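Local coordinates for protein Pre-mRNA-splicing factor 38 (Chaetomium thermophilum, PDB 5F5T) that is probably required for pre-mRNA splicing as a member of the PRP38 family of spliceosomal proteins, at residues R15-E20 with L95-P100; A35-K40 with I127-P132; L139-L144 with R185-L190. One frame throughout, in Å; residues are numbered along the deposited sequence.

In the fold
The three contacts run in a row through a mainly helical fold. Contacts 1 and 2 have centres about 12 Å apart and alternate along the chain, so the N-terminal helix 9-19 and the loop after it meet helices 87-98 and 117-130. They touch: Phe17 packs on Ala35, and Leu96 lies against Ile37, Met38 and Thr130. Contact 3 follows both, its centre about 18 Å from that of contact 2 and about 28 Å from that of contact 1. Ile127 links contacts 2 and 3 by packing on Leu139 and Leu140, across the consecutive helices 117-130 and 133-140. Contacts 1 and 2 thus join the N-terminal helix and its loop to the helical body; contact 3 adds helix 187-192.

Contact 1 (R15-E20 with L95-P100); sequences RRFLDE and LLQLAP
Phe17, near the end of helix 9-19, lays one face of its ring against the side chain of Gln97, which sits in the last turn of helix 87-98. Phe17 CA and Gln97 CA, 7.2 Å apart, are the nearest pair of CA atoms between the segments. CG of Phe17 stands anti to the backbone N (chi1 178°), which carries the ring out from the N-terminal helix and over to the other one. Gln97 starts the same way, with its CG anti to the backbone N and the chain extended beyond it, so that its methylenes run past the aromatic face.

The central interaction is a CH-pi contact. Gln97 CG lies 3.9 Å from the centroid of the Phe17 ring, 24° off the ring normal, and is displaced toward the rim; its closest ring atom is Phe17 CD2 at 3.5 Å. Gln97 CB adds a second methylene, 3.9 Å from Phe17 CE2. Farther round the ring, Phe17 CZ reaches the backbone of the partner helix, 3.8 Å from Gln97 CA, and approaches the carbonyl of Leu96 obliquely.

The amide of Gln97 is turned to within 12° of the ring plane but does not stack on it: its carbon CD is past the rim, 4.1 Å from Phe17 CD2. The polar end instead has a partner within its own helix, Lys94 NZ, which is hydrogen-bonded to Gln97 OE1.

Gln97 therefore plays two roles, its aliphatic part covering a buried ring and its amide oxygen meeting a lysine. Between these two segments the N-terminal helix is joined to helix 87-98 by dispersion and CH-pi contact, with the polar chemistry kept to the margin.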
ATOM      1  N   ARG A  15      21.316  17.177   7.563  1.00171.47           N
ATOM      2  CA  ARG A  15      22.190  16.543   8.539  1.00174.65           C
ATOM      3  C   ARG A  15      21.488  16.487   9.888  1.00167.88           C
ATOM      4  O   ARG A  15      21.572  15.488  10.606  1.00159.12           O
ATOM      5  CB  ARG A  15      23.504  17.311   8.659  1.00188.35           C
ATOM      6  CG  ARG A  15      24.643  16.527   9.284  1.00194.41           C
ATOM      7  CD  ARG A  15      25.281  15.589   8.272  1.00194.53           C
ATOM      8  NE  ARG A  15      26.413  14.865   8.841  1.00196.11           N
ATOM      9  CZ  ARG A  15      26.335  13.640   9.352  1.00188.03           C
ATOM     10  NH1 ARG A  15      25.175  12.997   9.360  1.00180.54           N
ATOM     11  NH2 ARG A  15      27.417  13.057   9.850  1.00186.37           N
ATOM     12  N   ARG A  16      20.792  17.572  10.221  1.00168.01           N
ATOM     13  CA  ARG A  16      20.026  17.641  11.457  1.00156.99           C
ATOM     14  C   ARG A  16      18.924  16.591  11.469  1.00144.19           C
ATOM     15  O   ARG A  16      18.709  15.923  12.477  1.00132.12           O
ATOM     16  CB  ARG A  16      19.412  19.029  11.648  1.00161.74           C
ATOM     17  CG  ARG A  16      18.468  19.117  12.846  1.00161.70           C
ATOM     18  CD  ARG A  16      17.739  20.452  12.916  1.00166.78           C
ATOM     19  NE  ARG A  16      16.707  20.579  11.890  1.00162.77           N
ATOM     20  CZ  ARG A  16      16.522  21.667  11.149  1.00160.52           C
ATOM     21  NH1 ARG A  16      17.303  22.726  11.316  1.00165.26           N
ATOM     22  NH2 ARG A  16      15.558  21.698  10.238  1.00149.80           N
ATOM     23  N   PHE A  17      18.226  16.451  10.344  1.00150.98           N
ATOM     24  CA  PHE A  17      17.125  15.494  10.251  1.00143.77           C
ATOM     25  C   PHE A  17      17.635  14.053  10.380  1.00144.37           C
ATOM     26  O   PHE A  17      17.082  13.244  11.123  1.00127.91           O
ATOM     27  CB  PHE A  17      16.380  15.672   8.927  1.00132.27           C
ATOM     28  CG  PHE A  17      15.258  14.693   8.723  1.00118.18           C
ATOM     29  CD1 PHE A  17      14.144  14.733   9.543  1.00112.60           C
ATOM     30  CD2 PHE A  17      15.315  13.731   7.725  1.00113.37           C
ATOM     31  CE1 PHE A  17      13.102  13.845   9.371  1.00107.25           C
ATOM     32  CE2 PHE A  17      14.272  12.835   7.548  1.00105.05           C
ATOM     33  CZ  PHE A  17      13.165  12.894   8.373  1.00103.42           C
ATOM     34  N   LEU A  18      18.688  13.742   9.633  1.00165.08           N
ATOM     35  CA  LEU A  18      19.256  12.397   9.570  1.00171.26           C
ATOM     36  C   LEU A  18      19.938  11.940  10.863  1.00183.70           C
ATOM     37  O   LEU A  18      19.762  10.801  11.296  1.00174.49           O
ATOM     38  CB  LEU A  18      20.254  12.299   8.416  1.00165.12           C
ATOM     39  CG  LEU A  18      20.884  10.915   8.238  1.00154.07           C
ATOM     40  CD1 LEU A  18      19.833   9.890   7.833  1.00124.83           C
ATOM     41  CD2 LEU A  18      22.026  10.954   7.235  1.00163.49           C
ATOM     42  N   ASP A  19      20.708  12.832  11.481  1.00202.13           N
ATOM     43  CA  ASP A  19      21.592  12.456  12.585  1.00213.82           C
ATOM     44  C   ASP A  19      20.833  12.205  13.890  1.00211.42           C
ATOM     45  O   ASP A  19      21.257  11.386  14.706  1.00215.00           O
ATOM     46  CB  ASP A  19      22.643  13.554  12.791  1.00228.50           C
ATOM     47  CG  ASP A  19      23.823  13.100  13.628  1.00235.20           C
ATOM     48  OD1 ASP A  19      24.002  11.879  13.809  1.00233.01           O
ATOM     49  OD2 ASP A  19      24.579  13.978  14.099  1.00240.56           O
ATOM     50  N   GLU A  20      19.714  12.904  14.059  1.00202.03           N
ATOM     51  CA  GLU A  20      18.758  12.713  15.160  1.00198.11           C
ATOM     52  C   GLU A  20      17.441  13.440  14.926  1.00196.78           C
ATOM     53  O   GLU A  20      17.426  14.563  14.430  1.00203.96           O
ATOM     54  CB  GLU A  20      19.337  13.176  16.502  1.00199.01           C
ATOM     55  CG  GLU A  20      19.976  12.086  17.344  1.00193.86           C
ATOM     56  CD  GLU A  20      18.927  11.170  17.954  1.00183.05           C
ATOM     57  OE1 GLU A  20      17.906  11.697  18.451  1.00181.70           O
ATOM     58  OE2 GLU A  20      19.112   9.936  17.940  1.00172.84           O
ATOM     59  N   LEU A  95       9.974  13.215   1.195  1.00 60.51           N
ATOM     60  CA  LEU A  95       8.637  13.587   1.634  1.00 60.97           C
ATOM     61  C   LEU A  95       8.526  13.416   3.143  1.00 68.74           C
ATOM     62  O   LEU A  95       7.904  14.233   3.823  1.00 59.62           O
ATOM     63  CB  LEU A  95       7.576  12.753   0.919  1.00 48.96           C
ATOM     64  CG  LEU A  95       7.092  13.312  -0.421  1.00 62.11           C
ATOM     65  CD1 LEU A  95       6.007  12.425  -0.998  1.00 65.23           C
ATOM     66  CD2 LEU A  95       6.602  14.745  -0.280  1.00 64.85           C
ATOM     67  N   LEU A  96       9.134  12.355   3.663  1.00 61.81           N
ATOM     68  CA  LEU A  96       9.188  12.155   5.106  1.00 72.85           C
ATOM     69  C   LEU A  96       9.886  13.337   5.772  1.00 68.93           C
ATOM     70  O   LEU A  96       9.467  13.801   6.832  1.00 73.69           O
ATOM     71  CB  LEU A  96       9.914  10.854   5.451  1.00 56.38           C
ATOM     72  CG  LEU A  96       9.170   9.548   5.174  1.00 62.85           C
ATOM     73  CD1 LEU A  96      10.064   8.356   5.475  1.00 57.48           C
ATOM     74  CD2 LEU A  96       7.891   9.480   5.988  1.00 57.88           C
ATOM     75  N   GLN A  97      10.942  13.828   5.134  1.00 73.35           N
ATOM     76  CA  GLN A  97      11.668  14.997   5.626  1.00 69.24           C
ATOM     77  C   GLN A  97      10.804  16.259   5.622  1.00 76.62           C
ATOM     78  O   GLN A  97      10.732  16.981   6.614  1.00 89.08           O
ATOM     79  CB  GLN A  97      12.928  15.220   4.785  1.00 77.01           C
ATOM     80  CG  GLN A  97      13.984  16.072   5.448  1.00 91.13           C
ATOM     81  CD  GLN A  97      15.166  16.334   4.537  1.00101.08           C
ATOM     82  OE1 GLN A  97      15.453  15.546   3.637  1.00 96.13           O
ATOM     83  NE2 GLN A  97      15.859  17.444   4.767  1.00102.82           N
ATOM     84  N   LEU A  98      10.150  16.510   4.493  1.00 72.74           N
ATOM     85  CA  LEU A  98       9.370  17.720   4.277  1.00 66.80           C
ATOM     86  C   LEU A  98       8.071  17.731   5.067  1.00 74.12           C
ATOM     87  O   LEU A  98       7.524  18.796   5.352  1.00 77.16           O
ATOM     88  CB  LEU A  98       9.055  17.880   2.788  1.00 62.39           C
ATOM     89  CG  LEU A  98      10.241  18.049   1.840  1.00 73.03           C
ATOM     90  CD1 LEU A  98       9.744  18.330   0.432  1.00 64.49           C
ATOM     91  CD2 LEU A  98      11.132  19.182   2.326  1.00 48.94           C
ATOM     92  N   ALA A  99       7.585  16.541   5.407  1.00 86.66           N
ATOM     93  CA  ALA A  99       6.342  16.381   6.163  1.00 76.19           C
ATOM     94  C   ALA A  99       5.190  17.209   5.593  1.00 71.88           C
ATOM     95  O   ALA A  99       4.652  18.072   6.284  1.00 81.42           O
ATOM     96  CB  ALA A  99       6.571  16.740   7.625  1.00 65.00           C
ATOM     97  N   PRO A 100       4.817  16.960   4.327  1.00 74.66           N
ATOM     98  CA  PRO A 100       3.816  17.808   3.674  1.00 75.98           C
ATOM     99  C   PRO A 100       2.443  17.665   4.321  1.00 84.18           C
ATOM    100  O   PRO A 100       2.159  16.634   4.937  1.00 79.71           O
ATOM    101  CB  PRO A 100       3.803  17.286   2.237  1.00 83.03           C
ATOM    102  CG  PRO A 100       4.180  15.850   2.374  1.00 69.20           C
ATOM    103  CD  PRO A 100       5.197  15.815   3.479  1.00 60.79           C
TER

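Contact 2 (A35-K40 with I127-P132); sequences ATIMEK and IRLTRP
Ile37 projects from the loop between helices 9-19 and 40-48 onto Leu129 and Thr130 in the last turn of helix 117-130. The apolar contacts are methyl against methyl. With chi1 at -59° CG1 sits beside the backbone N, and the Ile37 CG2 methyl takes the position across from that N, where it meets Leu129 CD2 at 4.1 Å, the two side chains passing at a slant. The other branch ends in CD1, which lies 4.1 Å from Thr130 CG2, here crossing at about a right angle. Putting an alanine at Ile37 takes away both branches and would probably open a gap beside these two methyls.

One contact is with a polar backbone atom: Ile37 CD1 rests 3.8 Å from Leu129 O.

Within 127-132, Arg131 NH1 donates a hydrogen bond to Thr130 OG1 over 3.1 Å at 159°, the oxygen lying in the guanidinium plane, and OG1 is also bonded to Tyr126 O. Arg131 NH2 forms a salt bridge with Asp102.

The Ile37 side chain thus meets the helix through dispersion, while Asn30, earlier in the same loop, supplies a polar tie: a weak bond from ND2 to Leu129 O and backbone hydrogen bonding with Thr130.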
ATOM      1  N   ALA A  35      11.520  10.469  10.696  1.00 87.13           N
ATOM      2  CA  ALA A  35      12.925  10.118  10.515  1.00 91.76           C
ATOM      3  C   ALA A  35      13.197   8.634  10.727  1.00 80.72           C
ATOM      4  O   ALA A  35      14.159   8.098  10.185  1.00 68.19           O
ATOM      5  CB  ALA A  35      13.788  10.933  11.438  1.00 70.00           C
ATOM      6  N   THR A  36      12.380   7.984  11.548  1.00 72.56           N
ATOM      7  CA  THR A  36      12.611   6.578  11.866  1.00 80.65           C
ATOM      8  C   THR A  36      11.610   5.628  11.207  1.00 75.87           C
ATOM      9  O   THR A  36      11.600   4.431  11.503  1.00 89.39           O
ATOM     10  CB  THR A  36      12.586   6.353  13.382  1.00 85.11           C
ATOM     11  OG1 THR A  36      11.402   6.944  13.931  1.00100.24           O
ATOM     12  CG2 THR A  36      13.805   6.993  14.017  1.00 75.14           C
ATOM     13  N   ILE A  37      10.770   6.153  10.318  1.00 67.21           N
ATOM     14  CA  ILE A  37       9.793   5.316   9.623  1.00 79.20           C
ATOM     15  C   ILE A  37      10.502   4.343   8.692  1.00 78.25           C
ATOM     16  O   ILE A  37      10.109   3.185   8.564  1.00 71.72           O
ATOM     17  CB  ILE A  37       8.774   6.155   8.836  1.00 79.64           C
ATOM     18  CG1 ILE A  37       8.041   7.097   9.794  1.00 73.12           C
ATOM     19  CG2 ILE A  37       7.755   5.256   8.162  1.00 86.78           C
ATOM     20  CD1 ILE A  37       6.773   7.696   9.228  1.00 74.30           C
ATOM     21  N   MET A  38      11.539   4.828   8.024  1.00 74.76           N
ATOM     22  CA  MET A  38      12.374   3.963   7.210  1.00 66.58           C
ATOM     23  C   MET A  38      13.599   3.508   8.011  1.00 83.08           C
ATOM     24  O   MET A  38      14.092   4.239   8.874  1.00 75.06           O
ATOM     25  CB  MET A  38      12.770   4.677   5.919  1.00 61.71           C
ATOM     26  CG  MET A  38      11.601   4.772   4.942  1.00 86.28           C
ATOM     27  SD  MET A  38      11.955   5.762   3.485  1.00 79.95           S
ATOM     28  CE  MET A  38      13.418   4.911   2.946  1.00 71.39           C
ATOM     29  N   GLU A  39      14.065   2.292   7.742  1.00 83.53           N
ATOM     30  CA  GLU A  39      15.173   1.693   8.488  1.00 80.81           C
ATOM     31  C   GLU A  39      16.466   2.487   8.315  1.00 84.29           C
ATOM     32  O   GLU A  39      16.685   3.098   7.272  1.00 90.35           O
ATOM     33  CB  GLU A  39      15.380   0.245   8.041  1.00 90.45           C
ATOM     34  CG  GLU A  39      14.079  -0.503   7.811  1.00118.05           C
ATOM     35  CD  GLU A  39      14.238  -1.700   6.895  1.00120.76           C
ATOM     36  OE1 GLU A  39      13.215  -2.348   6.587  1.00116.31           O
ATOM     37  OE2 GLU A  39      15.378  -1.985   6.473  1.00120.78           O
ATOM     38  N   LYS A  40      17.320   2.459   9.335  1.00 92.12           N
ATOM     39  CA  LYS A  40      18.549   3.254   9.347  1.00 91.91           C
ATOM     40  C   LYS A  40      19.453   2.909   8.170  1.00 89.34           C
ATOM     41  O   LYS A  40      20.013   3.795   7.526  1.00 91.99           O
ATOM     42  CB  LYS A  40      19.305   3.049  10.662  1.00 83.04           C
ATOM     43  CG  LYS A  40      20.421   4.052  10.927  1.00 94.38           C
ATOM     44  CD  LYS A  40      21.140   3.724  12.231  1.00121.83           C
ATOM     45  CE  LYS A  40      22.501   4.399  12.320  1.00133.61           C
ATOM     46  NZ  LYS A  40      22.373   5.839  12.686  1.00136.11           N
ATOM     47  N   ILE A 127       1.259   8.055   2.234  1.00 63.47           N
ATOM     48  CA  ILE A 127       0.057   7.995   3.050  1.00 60.18           C
ATOM     49  C   ILE A 127       0.056   6.721   3.889  1.00 70.33           C
ATOM     50  O   ILE A 127      -0.224   6.761   5.087  1.00 72.21           O
ATOM     51  CB  ILE A 127      -1.215   8.059   2.188  1.00 64.85           C
ATOM     52  CG1 ILE A 127      -1.415   9.482   1.658  1.00 63.25           C
ATOM     53  CG2 ILE A 127      -2.435   7.619   2.991  1.00 59.34           C
ATOM     54  CD1 ILE A 127      -2.699   9.677   0.878  1.00 63.44           C
ATOM     55  N   ARG A 128       0.399   5.597   3.266  1.00 57.72           N
ATOM     56  CA  ARG A 128       0.467   4.327   3.982  1.00 58.86           C
ATOM     57  C   ARG A 128       1.500   4.402   5.103  1.00 66.62           C
ATOM     58  O   ARG A 128       1.319   3.823   6.176  1.00 56.87           O
ATOM     59  CB  ARG A 128       0.803   3.181   3.025  1.00 48.57           C
ATOM     60  CG  ARG A 128       1.080   1.858   3.724  1.00 50.83           C
ATOM     61  CD  ARG A 128      -0.208   1.301   4.317  1.00 47.41           C
ATOM     62  NE  ARG A 128      -0.023   0.021   4.995  1.00 56.81           N
ATOM     63  CZ  ARG A 128       0.533  -0.129   6.194  1.00 63.68           C
ATOM     64  NH1 ARG A 128       0.974   0.924   6.865  1.00 76.90           N
ATOM     65  NH2 ARG A 128       0.654  -1.338   6.718  1.00 53.90           N
ATOM     66  N   LEU A 129       2.588   5.115   4.839  1.00 56.08           N
ATOM     67  CA  LEU A 129       3.644   5.292   5.827  1.00 68.66           C
ATOM     68  C   LEU A 129       3.242   6.174   7.011  1.00 74.55           C
ATOM     69  O   LEU A 129       3.621   5.888   8.146  1.00 76.01           O
ATOM     70  CB  LEU A 129       4.890   5.879   5.164  1.00 59.76           C
ATOM     71  CG  LEU A 129       5.602   4.975   4.158  1.00 60.95           C
ATOM     72  CD1 LEU A 129       6.803   5.694   3.559  1.00 55.13           C
ATOM     73  CD2 LEU A 129       6.014   3.662   4.802  1.00 52.88           C
ATOM     74  N   THR A 130       2.490   7.244   6.753  1.00 68.99           N
ATOM     75  CA  THR A 130       2.320   8.296   7.761  1.00 69.39           C
ATOM     76  C   THR A 130       0.916   8.510   8.330  1.00 71.32           C
ATOM     77  O   THR A 130       0.738   9.340   9.220  1.00 75.14           O
ATOM     78  CB  THR A 130       2.768   9.657   7.191  1.00 64.66           C
ATOM     79  OG1 THR A 130       1.900  10.029   6.112  1.00 63.73           O
ATOM     80  CG2 THR A 130       4.198   9.579   6.689  1.00 60.62           C
ATOM     81  N   ARG A 131      -0.073   7.769   7.845  1.00 74.29           N
ATOM     82  CA  ARG A 131      -1.465   8.071   8.178  1.00 72.84           C
ATOM     83  C   ARG A 131      -2.120   6.965   8.992  1.00 78.16           C
ATOM     84  O   ARG A 131      -1.745   5.806   8.868  1.00 75.19           O
ATOM     85  CB  ARG A 131      -2.278   8.315   6.903  1.00 69.65           C
ATOM     86  CG  ARG A 131      -2.694   9.757   6.695  1.00 79.15           C
ATOM     87  CD  ARG A 131      -1.479  10.633   6.515  1.00 83.51           C
ATOM     88  NE  ARG A 131      -1.821  12.048   6.415  1.00 99.14           N
ATOM     89  CZ  ARG A 131      -0.918  13.017   6.318  1.00101.38           C
ATOM     90  NH1 ARG A 131       0.374  12.717   6.309  1.00 66.62           N
ATOM     91  NH2 ARG A 131      -1.305  14.284   6.229  1.00106.89           N
ATOM     92  N   PRO A 132      -3.093   7.326   9.846  1.00 58.21           N
ATOM     93  CA  PRO A 132      -3.839   6.344  10.645  1.00 71.04           C
ATOM     94  C   PRO A 132      -4.556   5.317   9.763  1.00 78.83           C
ATOM     95  O   PRO A 132      -4.907   5.630   8.620  1.00 84.71           O
ATOM     96  CB  PRO A 132      -4.845   7.209  11.409  1.00 63.52           C
ATOM     97  CG  PRO A 132      -4.179   8.543  11.499  1.00 69.35           C
ATOM     98  CD  PRO A 132      -3.484   8.706  10.181  1.00 75.60           C
TER

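Contact 3 (L139-L144 with R185-L190); sequences LLEPFL and RRRDIL
Glu141 and Arg187 form a side-on bidentate salt bridge, which ties the turn after helix 133-140 to the start of the short helix 187-192. Along 139-144 the chain passes from the end of an alpha-helix into a 3-10 segment. Leu139 and Leu140 come first, and their side chains pack on helix 117-130, on Ile127 and Ala124 respectively.

Glu141, the next residue, makes the contact across. Its CG is anti to the carbonyl carbon and the chain is extended beyond CG, which sends the carboxylate out to meet Arg187 arriving from the opposite direction. Arg187 kinks at its second torsion (chi2 -145°) before running straight on to NE. The two charged groups meet edge to edge in nearly one plane, their planes only 2° apart, and each carboxylate oxygen offers its syn lone pair to a different nitrogen. Two bonds of this kind fix the rotation of the carboxylate against the guanidinium. The third nitrogen, NH1, turns to Glu191 OE2 and Glu197 O, so the arginine cation probably shares its charge between two acidic residues.

Beyond Pro142 the segment faces inward again. Phe143 N is bonded to Leu140 O, and the ring packs on Ile167 of helix 163-172. Leu144 N closes the 3-10 turn on Glu141 O, so the residue carrying the carboxylate is also held by its backbone. Leu144 O accepts a hydrogen bond from an aromatic side chain of another protein chain, which brings the turn to an interface of the assembly.

In the ion pair itself Arg187 NH2 donates to Glu141 OE1 at 3.0 Å, while Arg187 NE lies 2.7 Å from Glu141 OE2, with an N-H...O angle of 154°.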
ATOM      1  N   LEU A 139      -8.756   6.438   2.095  1.00 65.81           N
ATOM      2  CA  LEU A 139      -8.074   7.192   1.042  1.00 68.68           C
ATOM      3  C   LEU A 139      -7.596   6.320  -0.105  1.00 57.28           C
ATOM      4  O   LEU A 139      -7.782   6.672  -1.267  1.00 75.49           O
ATOM      5  CB  LEU A 139      -6.877   7.962   1.611  1.00 61.98           C
ATOM      6  CG  LEU A 139      -7.159   9.106   2.584  1.00 70.78           C
ATOM      7  CD1 LEU A 139      -5.890   9.508   3.316  1.00 66.07           C
ATOM      8  CD2 LEU A 139      -7.750  10.288   1.840  1.00 73.32           C
ATOM      9  N   LEU A 140      -6.962   5.197   0.217  1.00 75.19           N
ATOM     10  CA  LEU A 140      -6.303   4.389  -0.807  1.00 57.23           C
ATOM     11  C   LEU A 140      -7.226   3.426  -1.548  1.00 60.09           C
ATOM     12  O   LEU A 140      -7.028   3.181  -2.734  1.00 59.09           O
ATOM     13  CB  LEU A 140      -5.149   3.598  -0.196  1.00 51.92           C
ATOM     14  CG  LEU A 140      -4.041   4.437   0.433  1.00 56.18           C
ATOM     15  CD1 LEU A 140      -2.829   3.571   0.743  1.00 50.43           C
ATOM     16  CD2 LEU A 140      -3.670   5.588  -0.482  1.00 46.71           C
ATOM     17  N   GLU A 141      -8.236   2.891  -0.869  1.00 70.03           N
ATOM     18  CA  GLU A 141      -9.086   1.882  -1.508  1.00 66.60           C
ATOM     19  C   GLU A 141      -9.777   2.321  -2.813  1.00 65.27           C
ATOM     20  O   GLU A 141      -9.965   1.491  -3.702  1.00 69.46           O
ATOM     21  CB  GLU A 141     -10.142   1.381  -0.520  1.00 56.36           C
ATOM     22  CG  GLU A 141      -9.594   0.365   0.471  1.00 70.42           C
ATOM     23  CD  GLU A 141     -10.665  -0.265   1.338  1.00 80.17           C
ATOM     24  OE1 GLU A 141     -11.784   0.287   1.407  1.00 86.66           O
ATOM     25  OE2 GLU A 141     -10.382  -1.316   1.950  1.00 82.90           O
ATOM     26  N   PRO A 142     -10.141   3.614  -2.954  1.00 69.03           N
ATOM     27  CA  PRO A 142     -10.736   3.968  -4.250  1.00 53.17           C
ATOM     28  C   PRO A 142      -9.816   3.744  -5.449  1.00 61.95           C
ATOM     29  O   PRO A 142     -10.306   3.532  -6.558  1.00 75.05           O
ATOM     30  CB  PRO A 142     -11.048   5.457  -4.091  1.00 53.88           C
ATOM     31  CG  PRO A 142     -11.289   5.624  -2.639  1.00 63.03           C
ATOM     32  CD  PRO A 142     -10.311   4.700  -1.971  1.00 65.67           C
ATOM     33  N   PHE A 143      -8.506   3.777  -5.233  1.00 55.14           N
ATOM     34  CA  PHE A 143      -7.566   3.655  -6.343  1.00 60.03           C
ATOM     35  C   PHE A 143      -7.290   2.203  -6.707  1.00 57.20           C
ATOM     36  O   PHE A 143      -6.424   1.912  -7.530  1.00 59.98           O
ATOM     37  CB  PHE A 143      -6.279   4.401  -6.018  1.00 52.45           C
ATOM     38  CG  PHE A 143      -6.502   5.857  -5.759  1.00 56.34           C
ATOM     39  CD1 PHE A 143      -6.983   6.679  -6.764  1.00 49.58           C
ATOM     40  CD2 PHE A 143      -6.285   6.395  -4.503  1.00 65.48           C
ATOM     41  CE1 PHE A 143      -7.213   8.018  -6.529  1.00 55.37           C
ATOM     42  CE2 PHE A 143      -6.514   7.736  -4.260  1.00 71.72           C
ATOM     43  CZ  PHE A 143      -6.981   8.548  -5.275  1.00 57.17           C
ATOM     44  N   LEU A 144      -8.045   1.293  -6.099  1.00 43.23           N
ATOM     45  CA  LEU A 144      -8.103  -0.080  -6.580  1.00 47.47           C
ATOM     46  C   LEU A 144      -8.778  -0.117  -7.960  1.00 58.66           C
ATOM     47  O   LEU A 144      -8.771  -1.141  -8.640  1.00 72.86           O
ATOM     48  CB  LEU A 144      -8.855  -0.965  -5.583  1.00 54.53           C
ATOM     49  CG  LEU A 144      -8.159  -1.295  -4.257  1.00 52.87           C
ATOM     50  CD1 LEU A 144      -9.077  -2.108  -3.366  1.00 49.76           C
ATOM     51  CD2 LEU A 144      -6.864  -2.049  -4.501  1.00 56.54           C
ATOM     52  N   ARG A 185      -4.359  -2.172  12.209  1.00 71.18           N
ATOM     53  CA  ARG A 185      -5.464  -3.052  12.521  1.00 77.63           C
ATOM     54  C   ARG A 185      -5.991  -3.543  11.180  1.00 65.19           C
ATOM     55  O   ARG A 185      -6.074  -2.774  10.222  1.00 63.26           O
ATOM     56  CB  ARG A 185      -6.548  -2.336  13.327  1.00 78.98           C
ATOM     57  CG  ARG A 185      -6.035  -1.590  14.550  1.00 81.97           C
ATOM     58  CD  ARG A 185      -7.174  -0.893  15.280  1.00 67.52           C
ATOM     59  NE  ARG A 185      -7.535   0.353  14.613  1.00 86.85           N
ATOM     60  CZ  ARG A 185      -8.134   1.382  15.203  1.00 82.52           C
ATOM     61  NH1 ARG A 185      -8.459   1.321  16.485  1.00 91.35           N
ATOM     62  NH2 ARG A 185      -8.412   2.473  14.504  1.00 78.52           N
ATOM     63  N   ARG A 186      -6.292  -4.831  11.093  1.00 69.64           N
ATOM     64  CA  ARG A 186      -6.824  -5.401   9.864  1.00 68.31           C
ATOM     65  C   ARG A 186      -8.185  -4.791   9.556  1.00 77.87           C
ATOM     66  O   ARG A 186      -8.885  -4.337  10.465  1.00 80.94           O
ATOM     67  CB  ARG A 186      -6.923  -6.919   9.975  1.00 71.57           C
ATOM     68  CG  ARG A 186      -5.583  -7.610  10.054  1.00 71.13           C
ATOM     69  CD  ARG A 186      -5.733  -9.100   9.844  1.00 81.32           C
ATOM     70  NE  ARG A 186      -5.654  -9.820  11.109  1.00 97.70           N
ATOM     71  CZ  ARG A 186      -6.706 -10.177  11.832  1.00 81.83           C
ATOM     72  NH1 ARG A 186      -7.928  -9.892  11.409  1.00 95.18           N
ATOM     73  NH2 ARG A 186      -6.533 -10.825  12.972  1.00 85.14           N
ATOM     74  N   ARG A 187      -8.559  -4.779   8.281  1.00 72.38           N
ATOM     75  CA  ARG A 187      -9.795  -4.131   7.867  1.00 73.56           C
ATOM     76  C   ARG A 187     -11.007  -4.748   8.559  1.00 77.15           C
ATOM     77  O   ARG A 187     -11.922  -4.034   8.973  1.00 78.22           O
ATOM     78  CB  ARG A 187      -9.962  -4.205   6.351  1.00 64.98           C
ATOM     79  CG  ARG A 187     -10.571  -2.950   5.752  1.00 74.57           C
ATOM     80  CD  ARG A 187     -11.468  -3.262   4.569  1.00 66.64           C
ATOM     81  NE  ARG A 187     -12.016  -2.043   3.984  1.00 66.99           N
ATOM     82  CZ  ARG A 187     -13.243  -1.588   4.213  1.00 81.35           C
ATOM     83  NH1 ARG A 187     -14.061  -2.248   5.025  1.00 83.75           N
ATOM     84  NH2 ARG A 187     -13.653  -0.469   3.632  1.00 79.65           N
ATOM     85  N   ASP A 188     -11.005  -6.072   8.697  1.00 63.42           N
ATOM     86  CA  ASP A 188     -12.113  -6.758   9.355  1.00 74.25           C
ATOM     87  C   ASP A 188     -12.234  -6.343  10.824  1.00 81.42           C
ATOM     88  O   ASP A 188     -13.333  -6.326  11.376  1.00 91.92           O
ATOM     89  CB  ASP A 188     -11.965  -8.280   9.246  1.00 77.88           C
ATOM     90  CG  ASP A 188     -10.671  -8.787   9.834  1.00 84.08           C
ATOM     91  OD1 ASP A 188      -9.746  -7.976  10.017  1.00 95.40           O
ATOM     92  OD2 ASP A 188     -10.580 -10.002  10.113  1.00 94.96           O
ATOM     93  N   ILE A 189     -11.105  -6.034  11.460  1.00 75.13           N
ATOM     94  CA  ILE A 189     -11.124  -5.530  12.833  1.00 78.69           C
ATOM     95  C   ILE A 189     -11.839  -4.181  12.887  1.00 86.94           C
ATOM     96  O   ILE A 189     -12.689  -3.956  13.751  1.00 91.68           O
ATOM     97  CB  ILE A 189      -9.698  -5.407  13.428  1.00 78.88           C
ATOM     98  CG1 ILE A 189      -9.317  -6.682  14.187  1.00 82.38           C
ATOM     99  CG2 ILE A 189      -9.628  -4.273  14.435  1.00 73.22           C
ATOM    100  CD1 ILE A 189      -9.547  -7.966  13.428  1.00 91.94           C
ATOM    101  N   LEU A 190     -11.502  -3.294  11.954  1.00 71.30           N
ATOM    102  CA  LEU A 190     -12.144  -1.984  11.864  1.00 75.50           C
ATOM    103  C   LEU A 190     -13.643  -2.125  11.608  1.00 84.32           C
ATOM    104  O   LEU A 190     -14.453  -1.393  12.180  1.00 89.97           O
ATOM    105  CB  LEU A 190     -11.498  -1.153  10.753  1.00 70.90           C
ATOM    106  CG  LEU A 190     -10.031  -0.757  10.944  1.00 78.09           C
ATOM    107  CD1 LEU A 190      -9.649   0.418  10.057  1.00 79.68           C
ATOM    108  CD2 LEU A 190      -9.758  -0.417  12.403  1.00 77.97           C
TER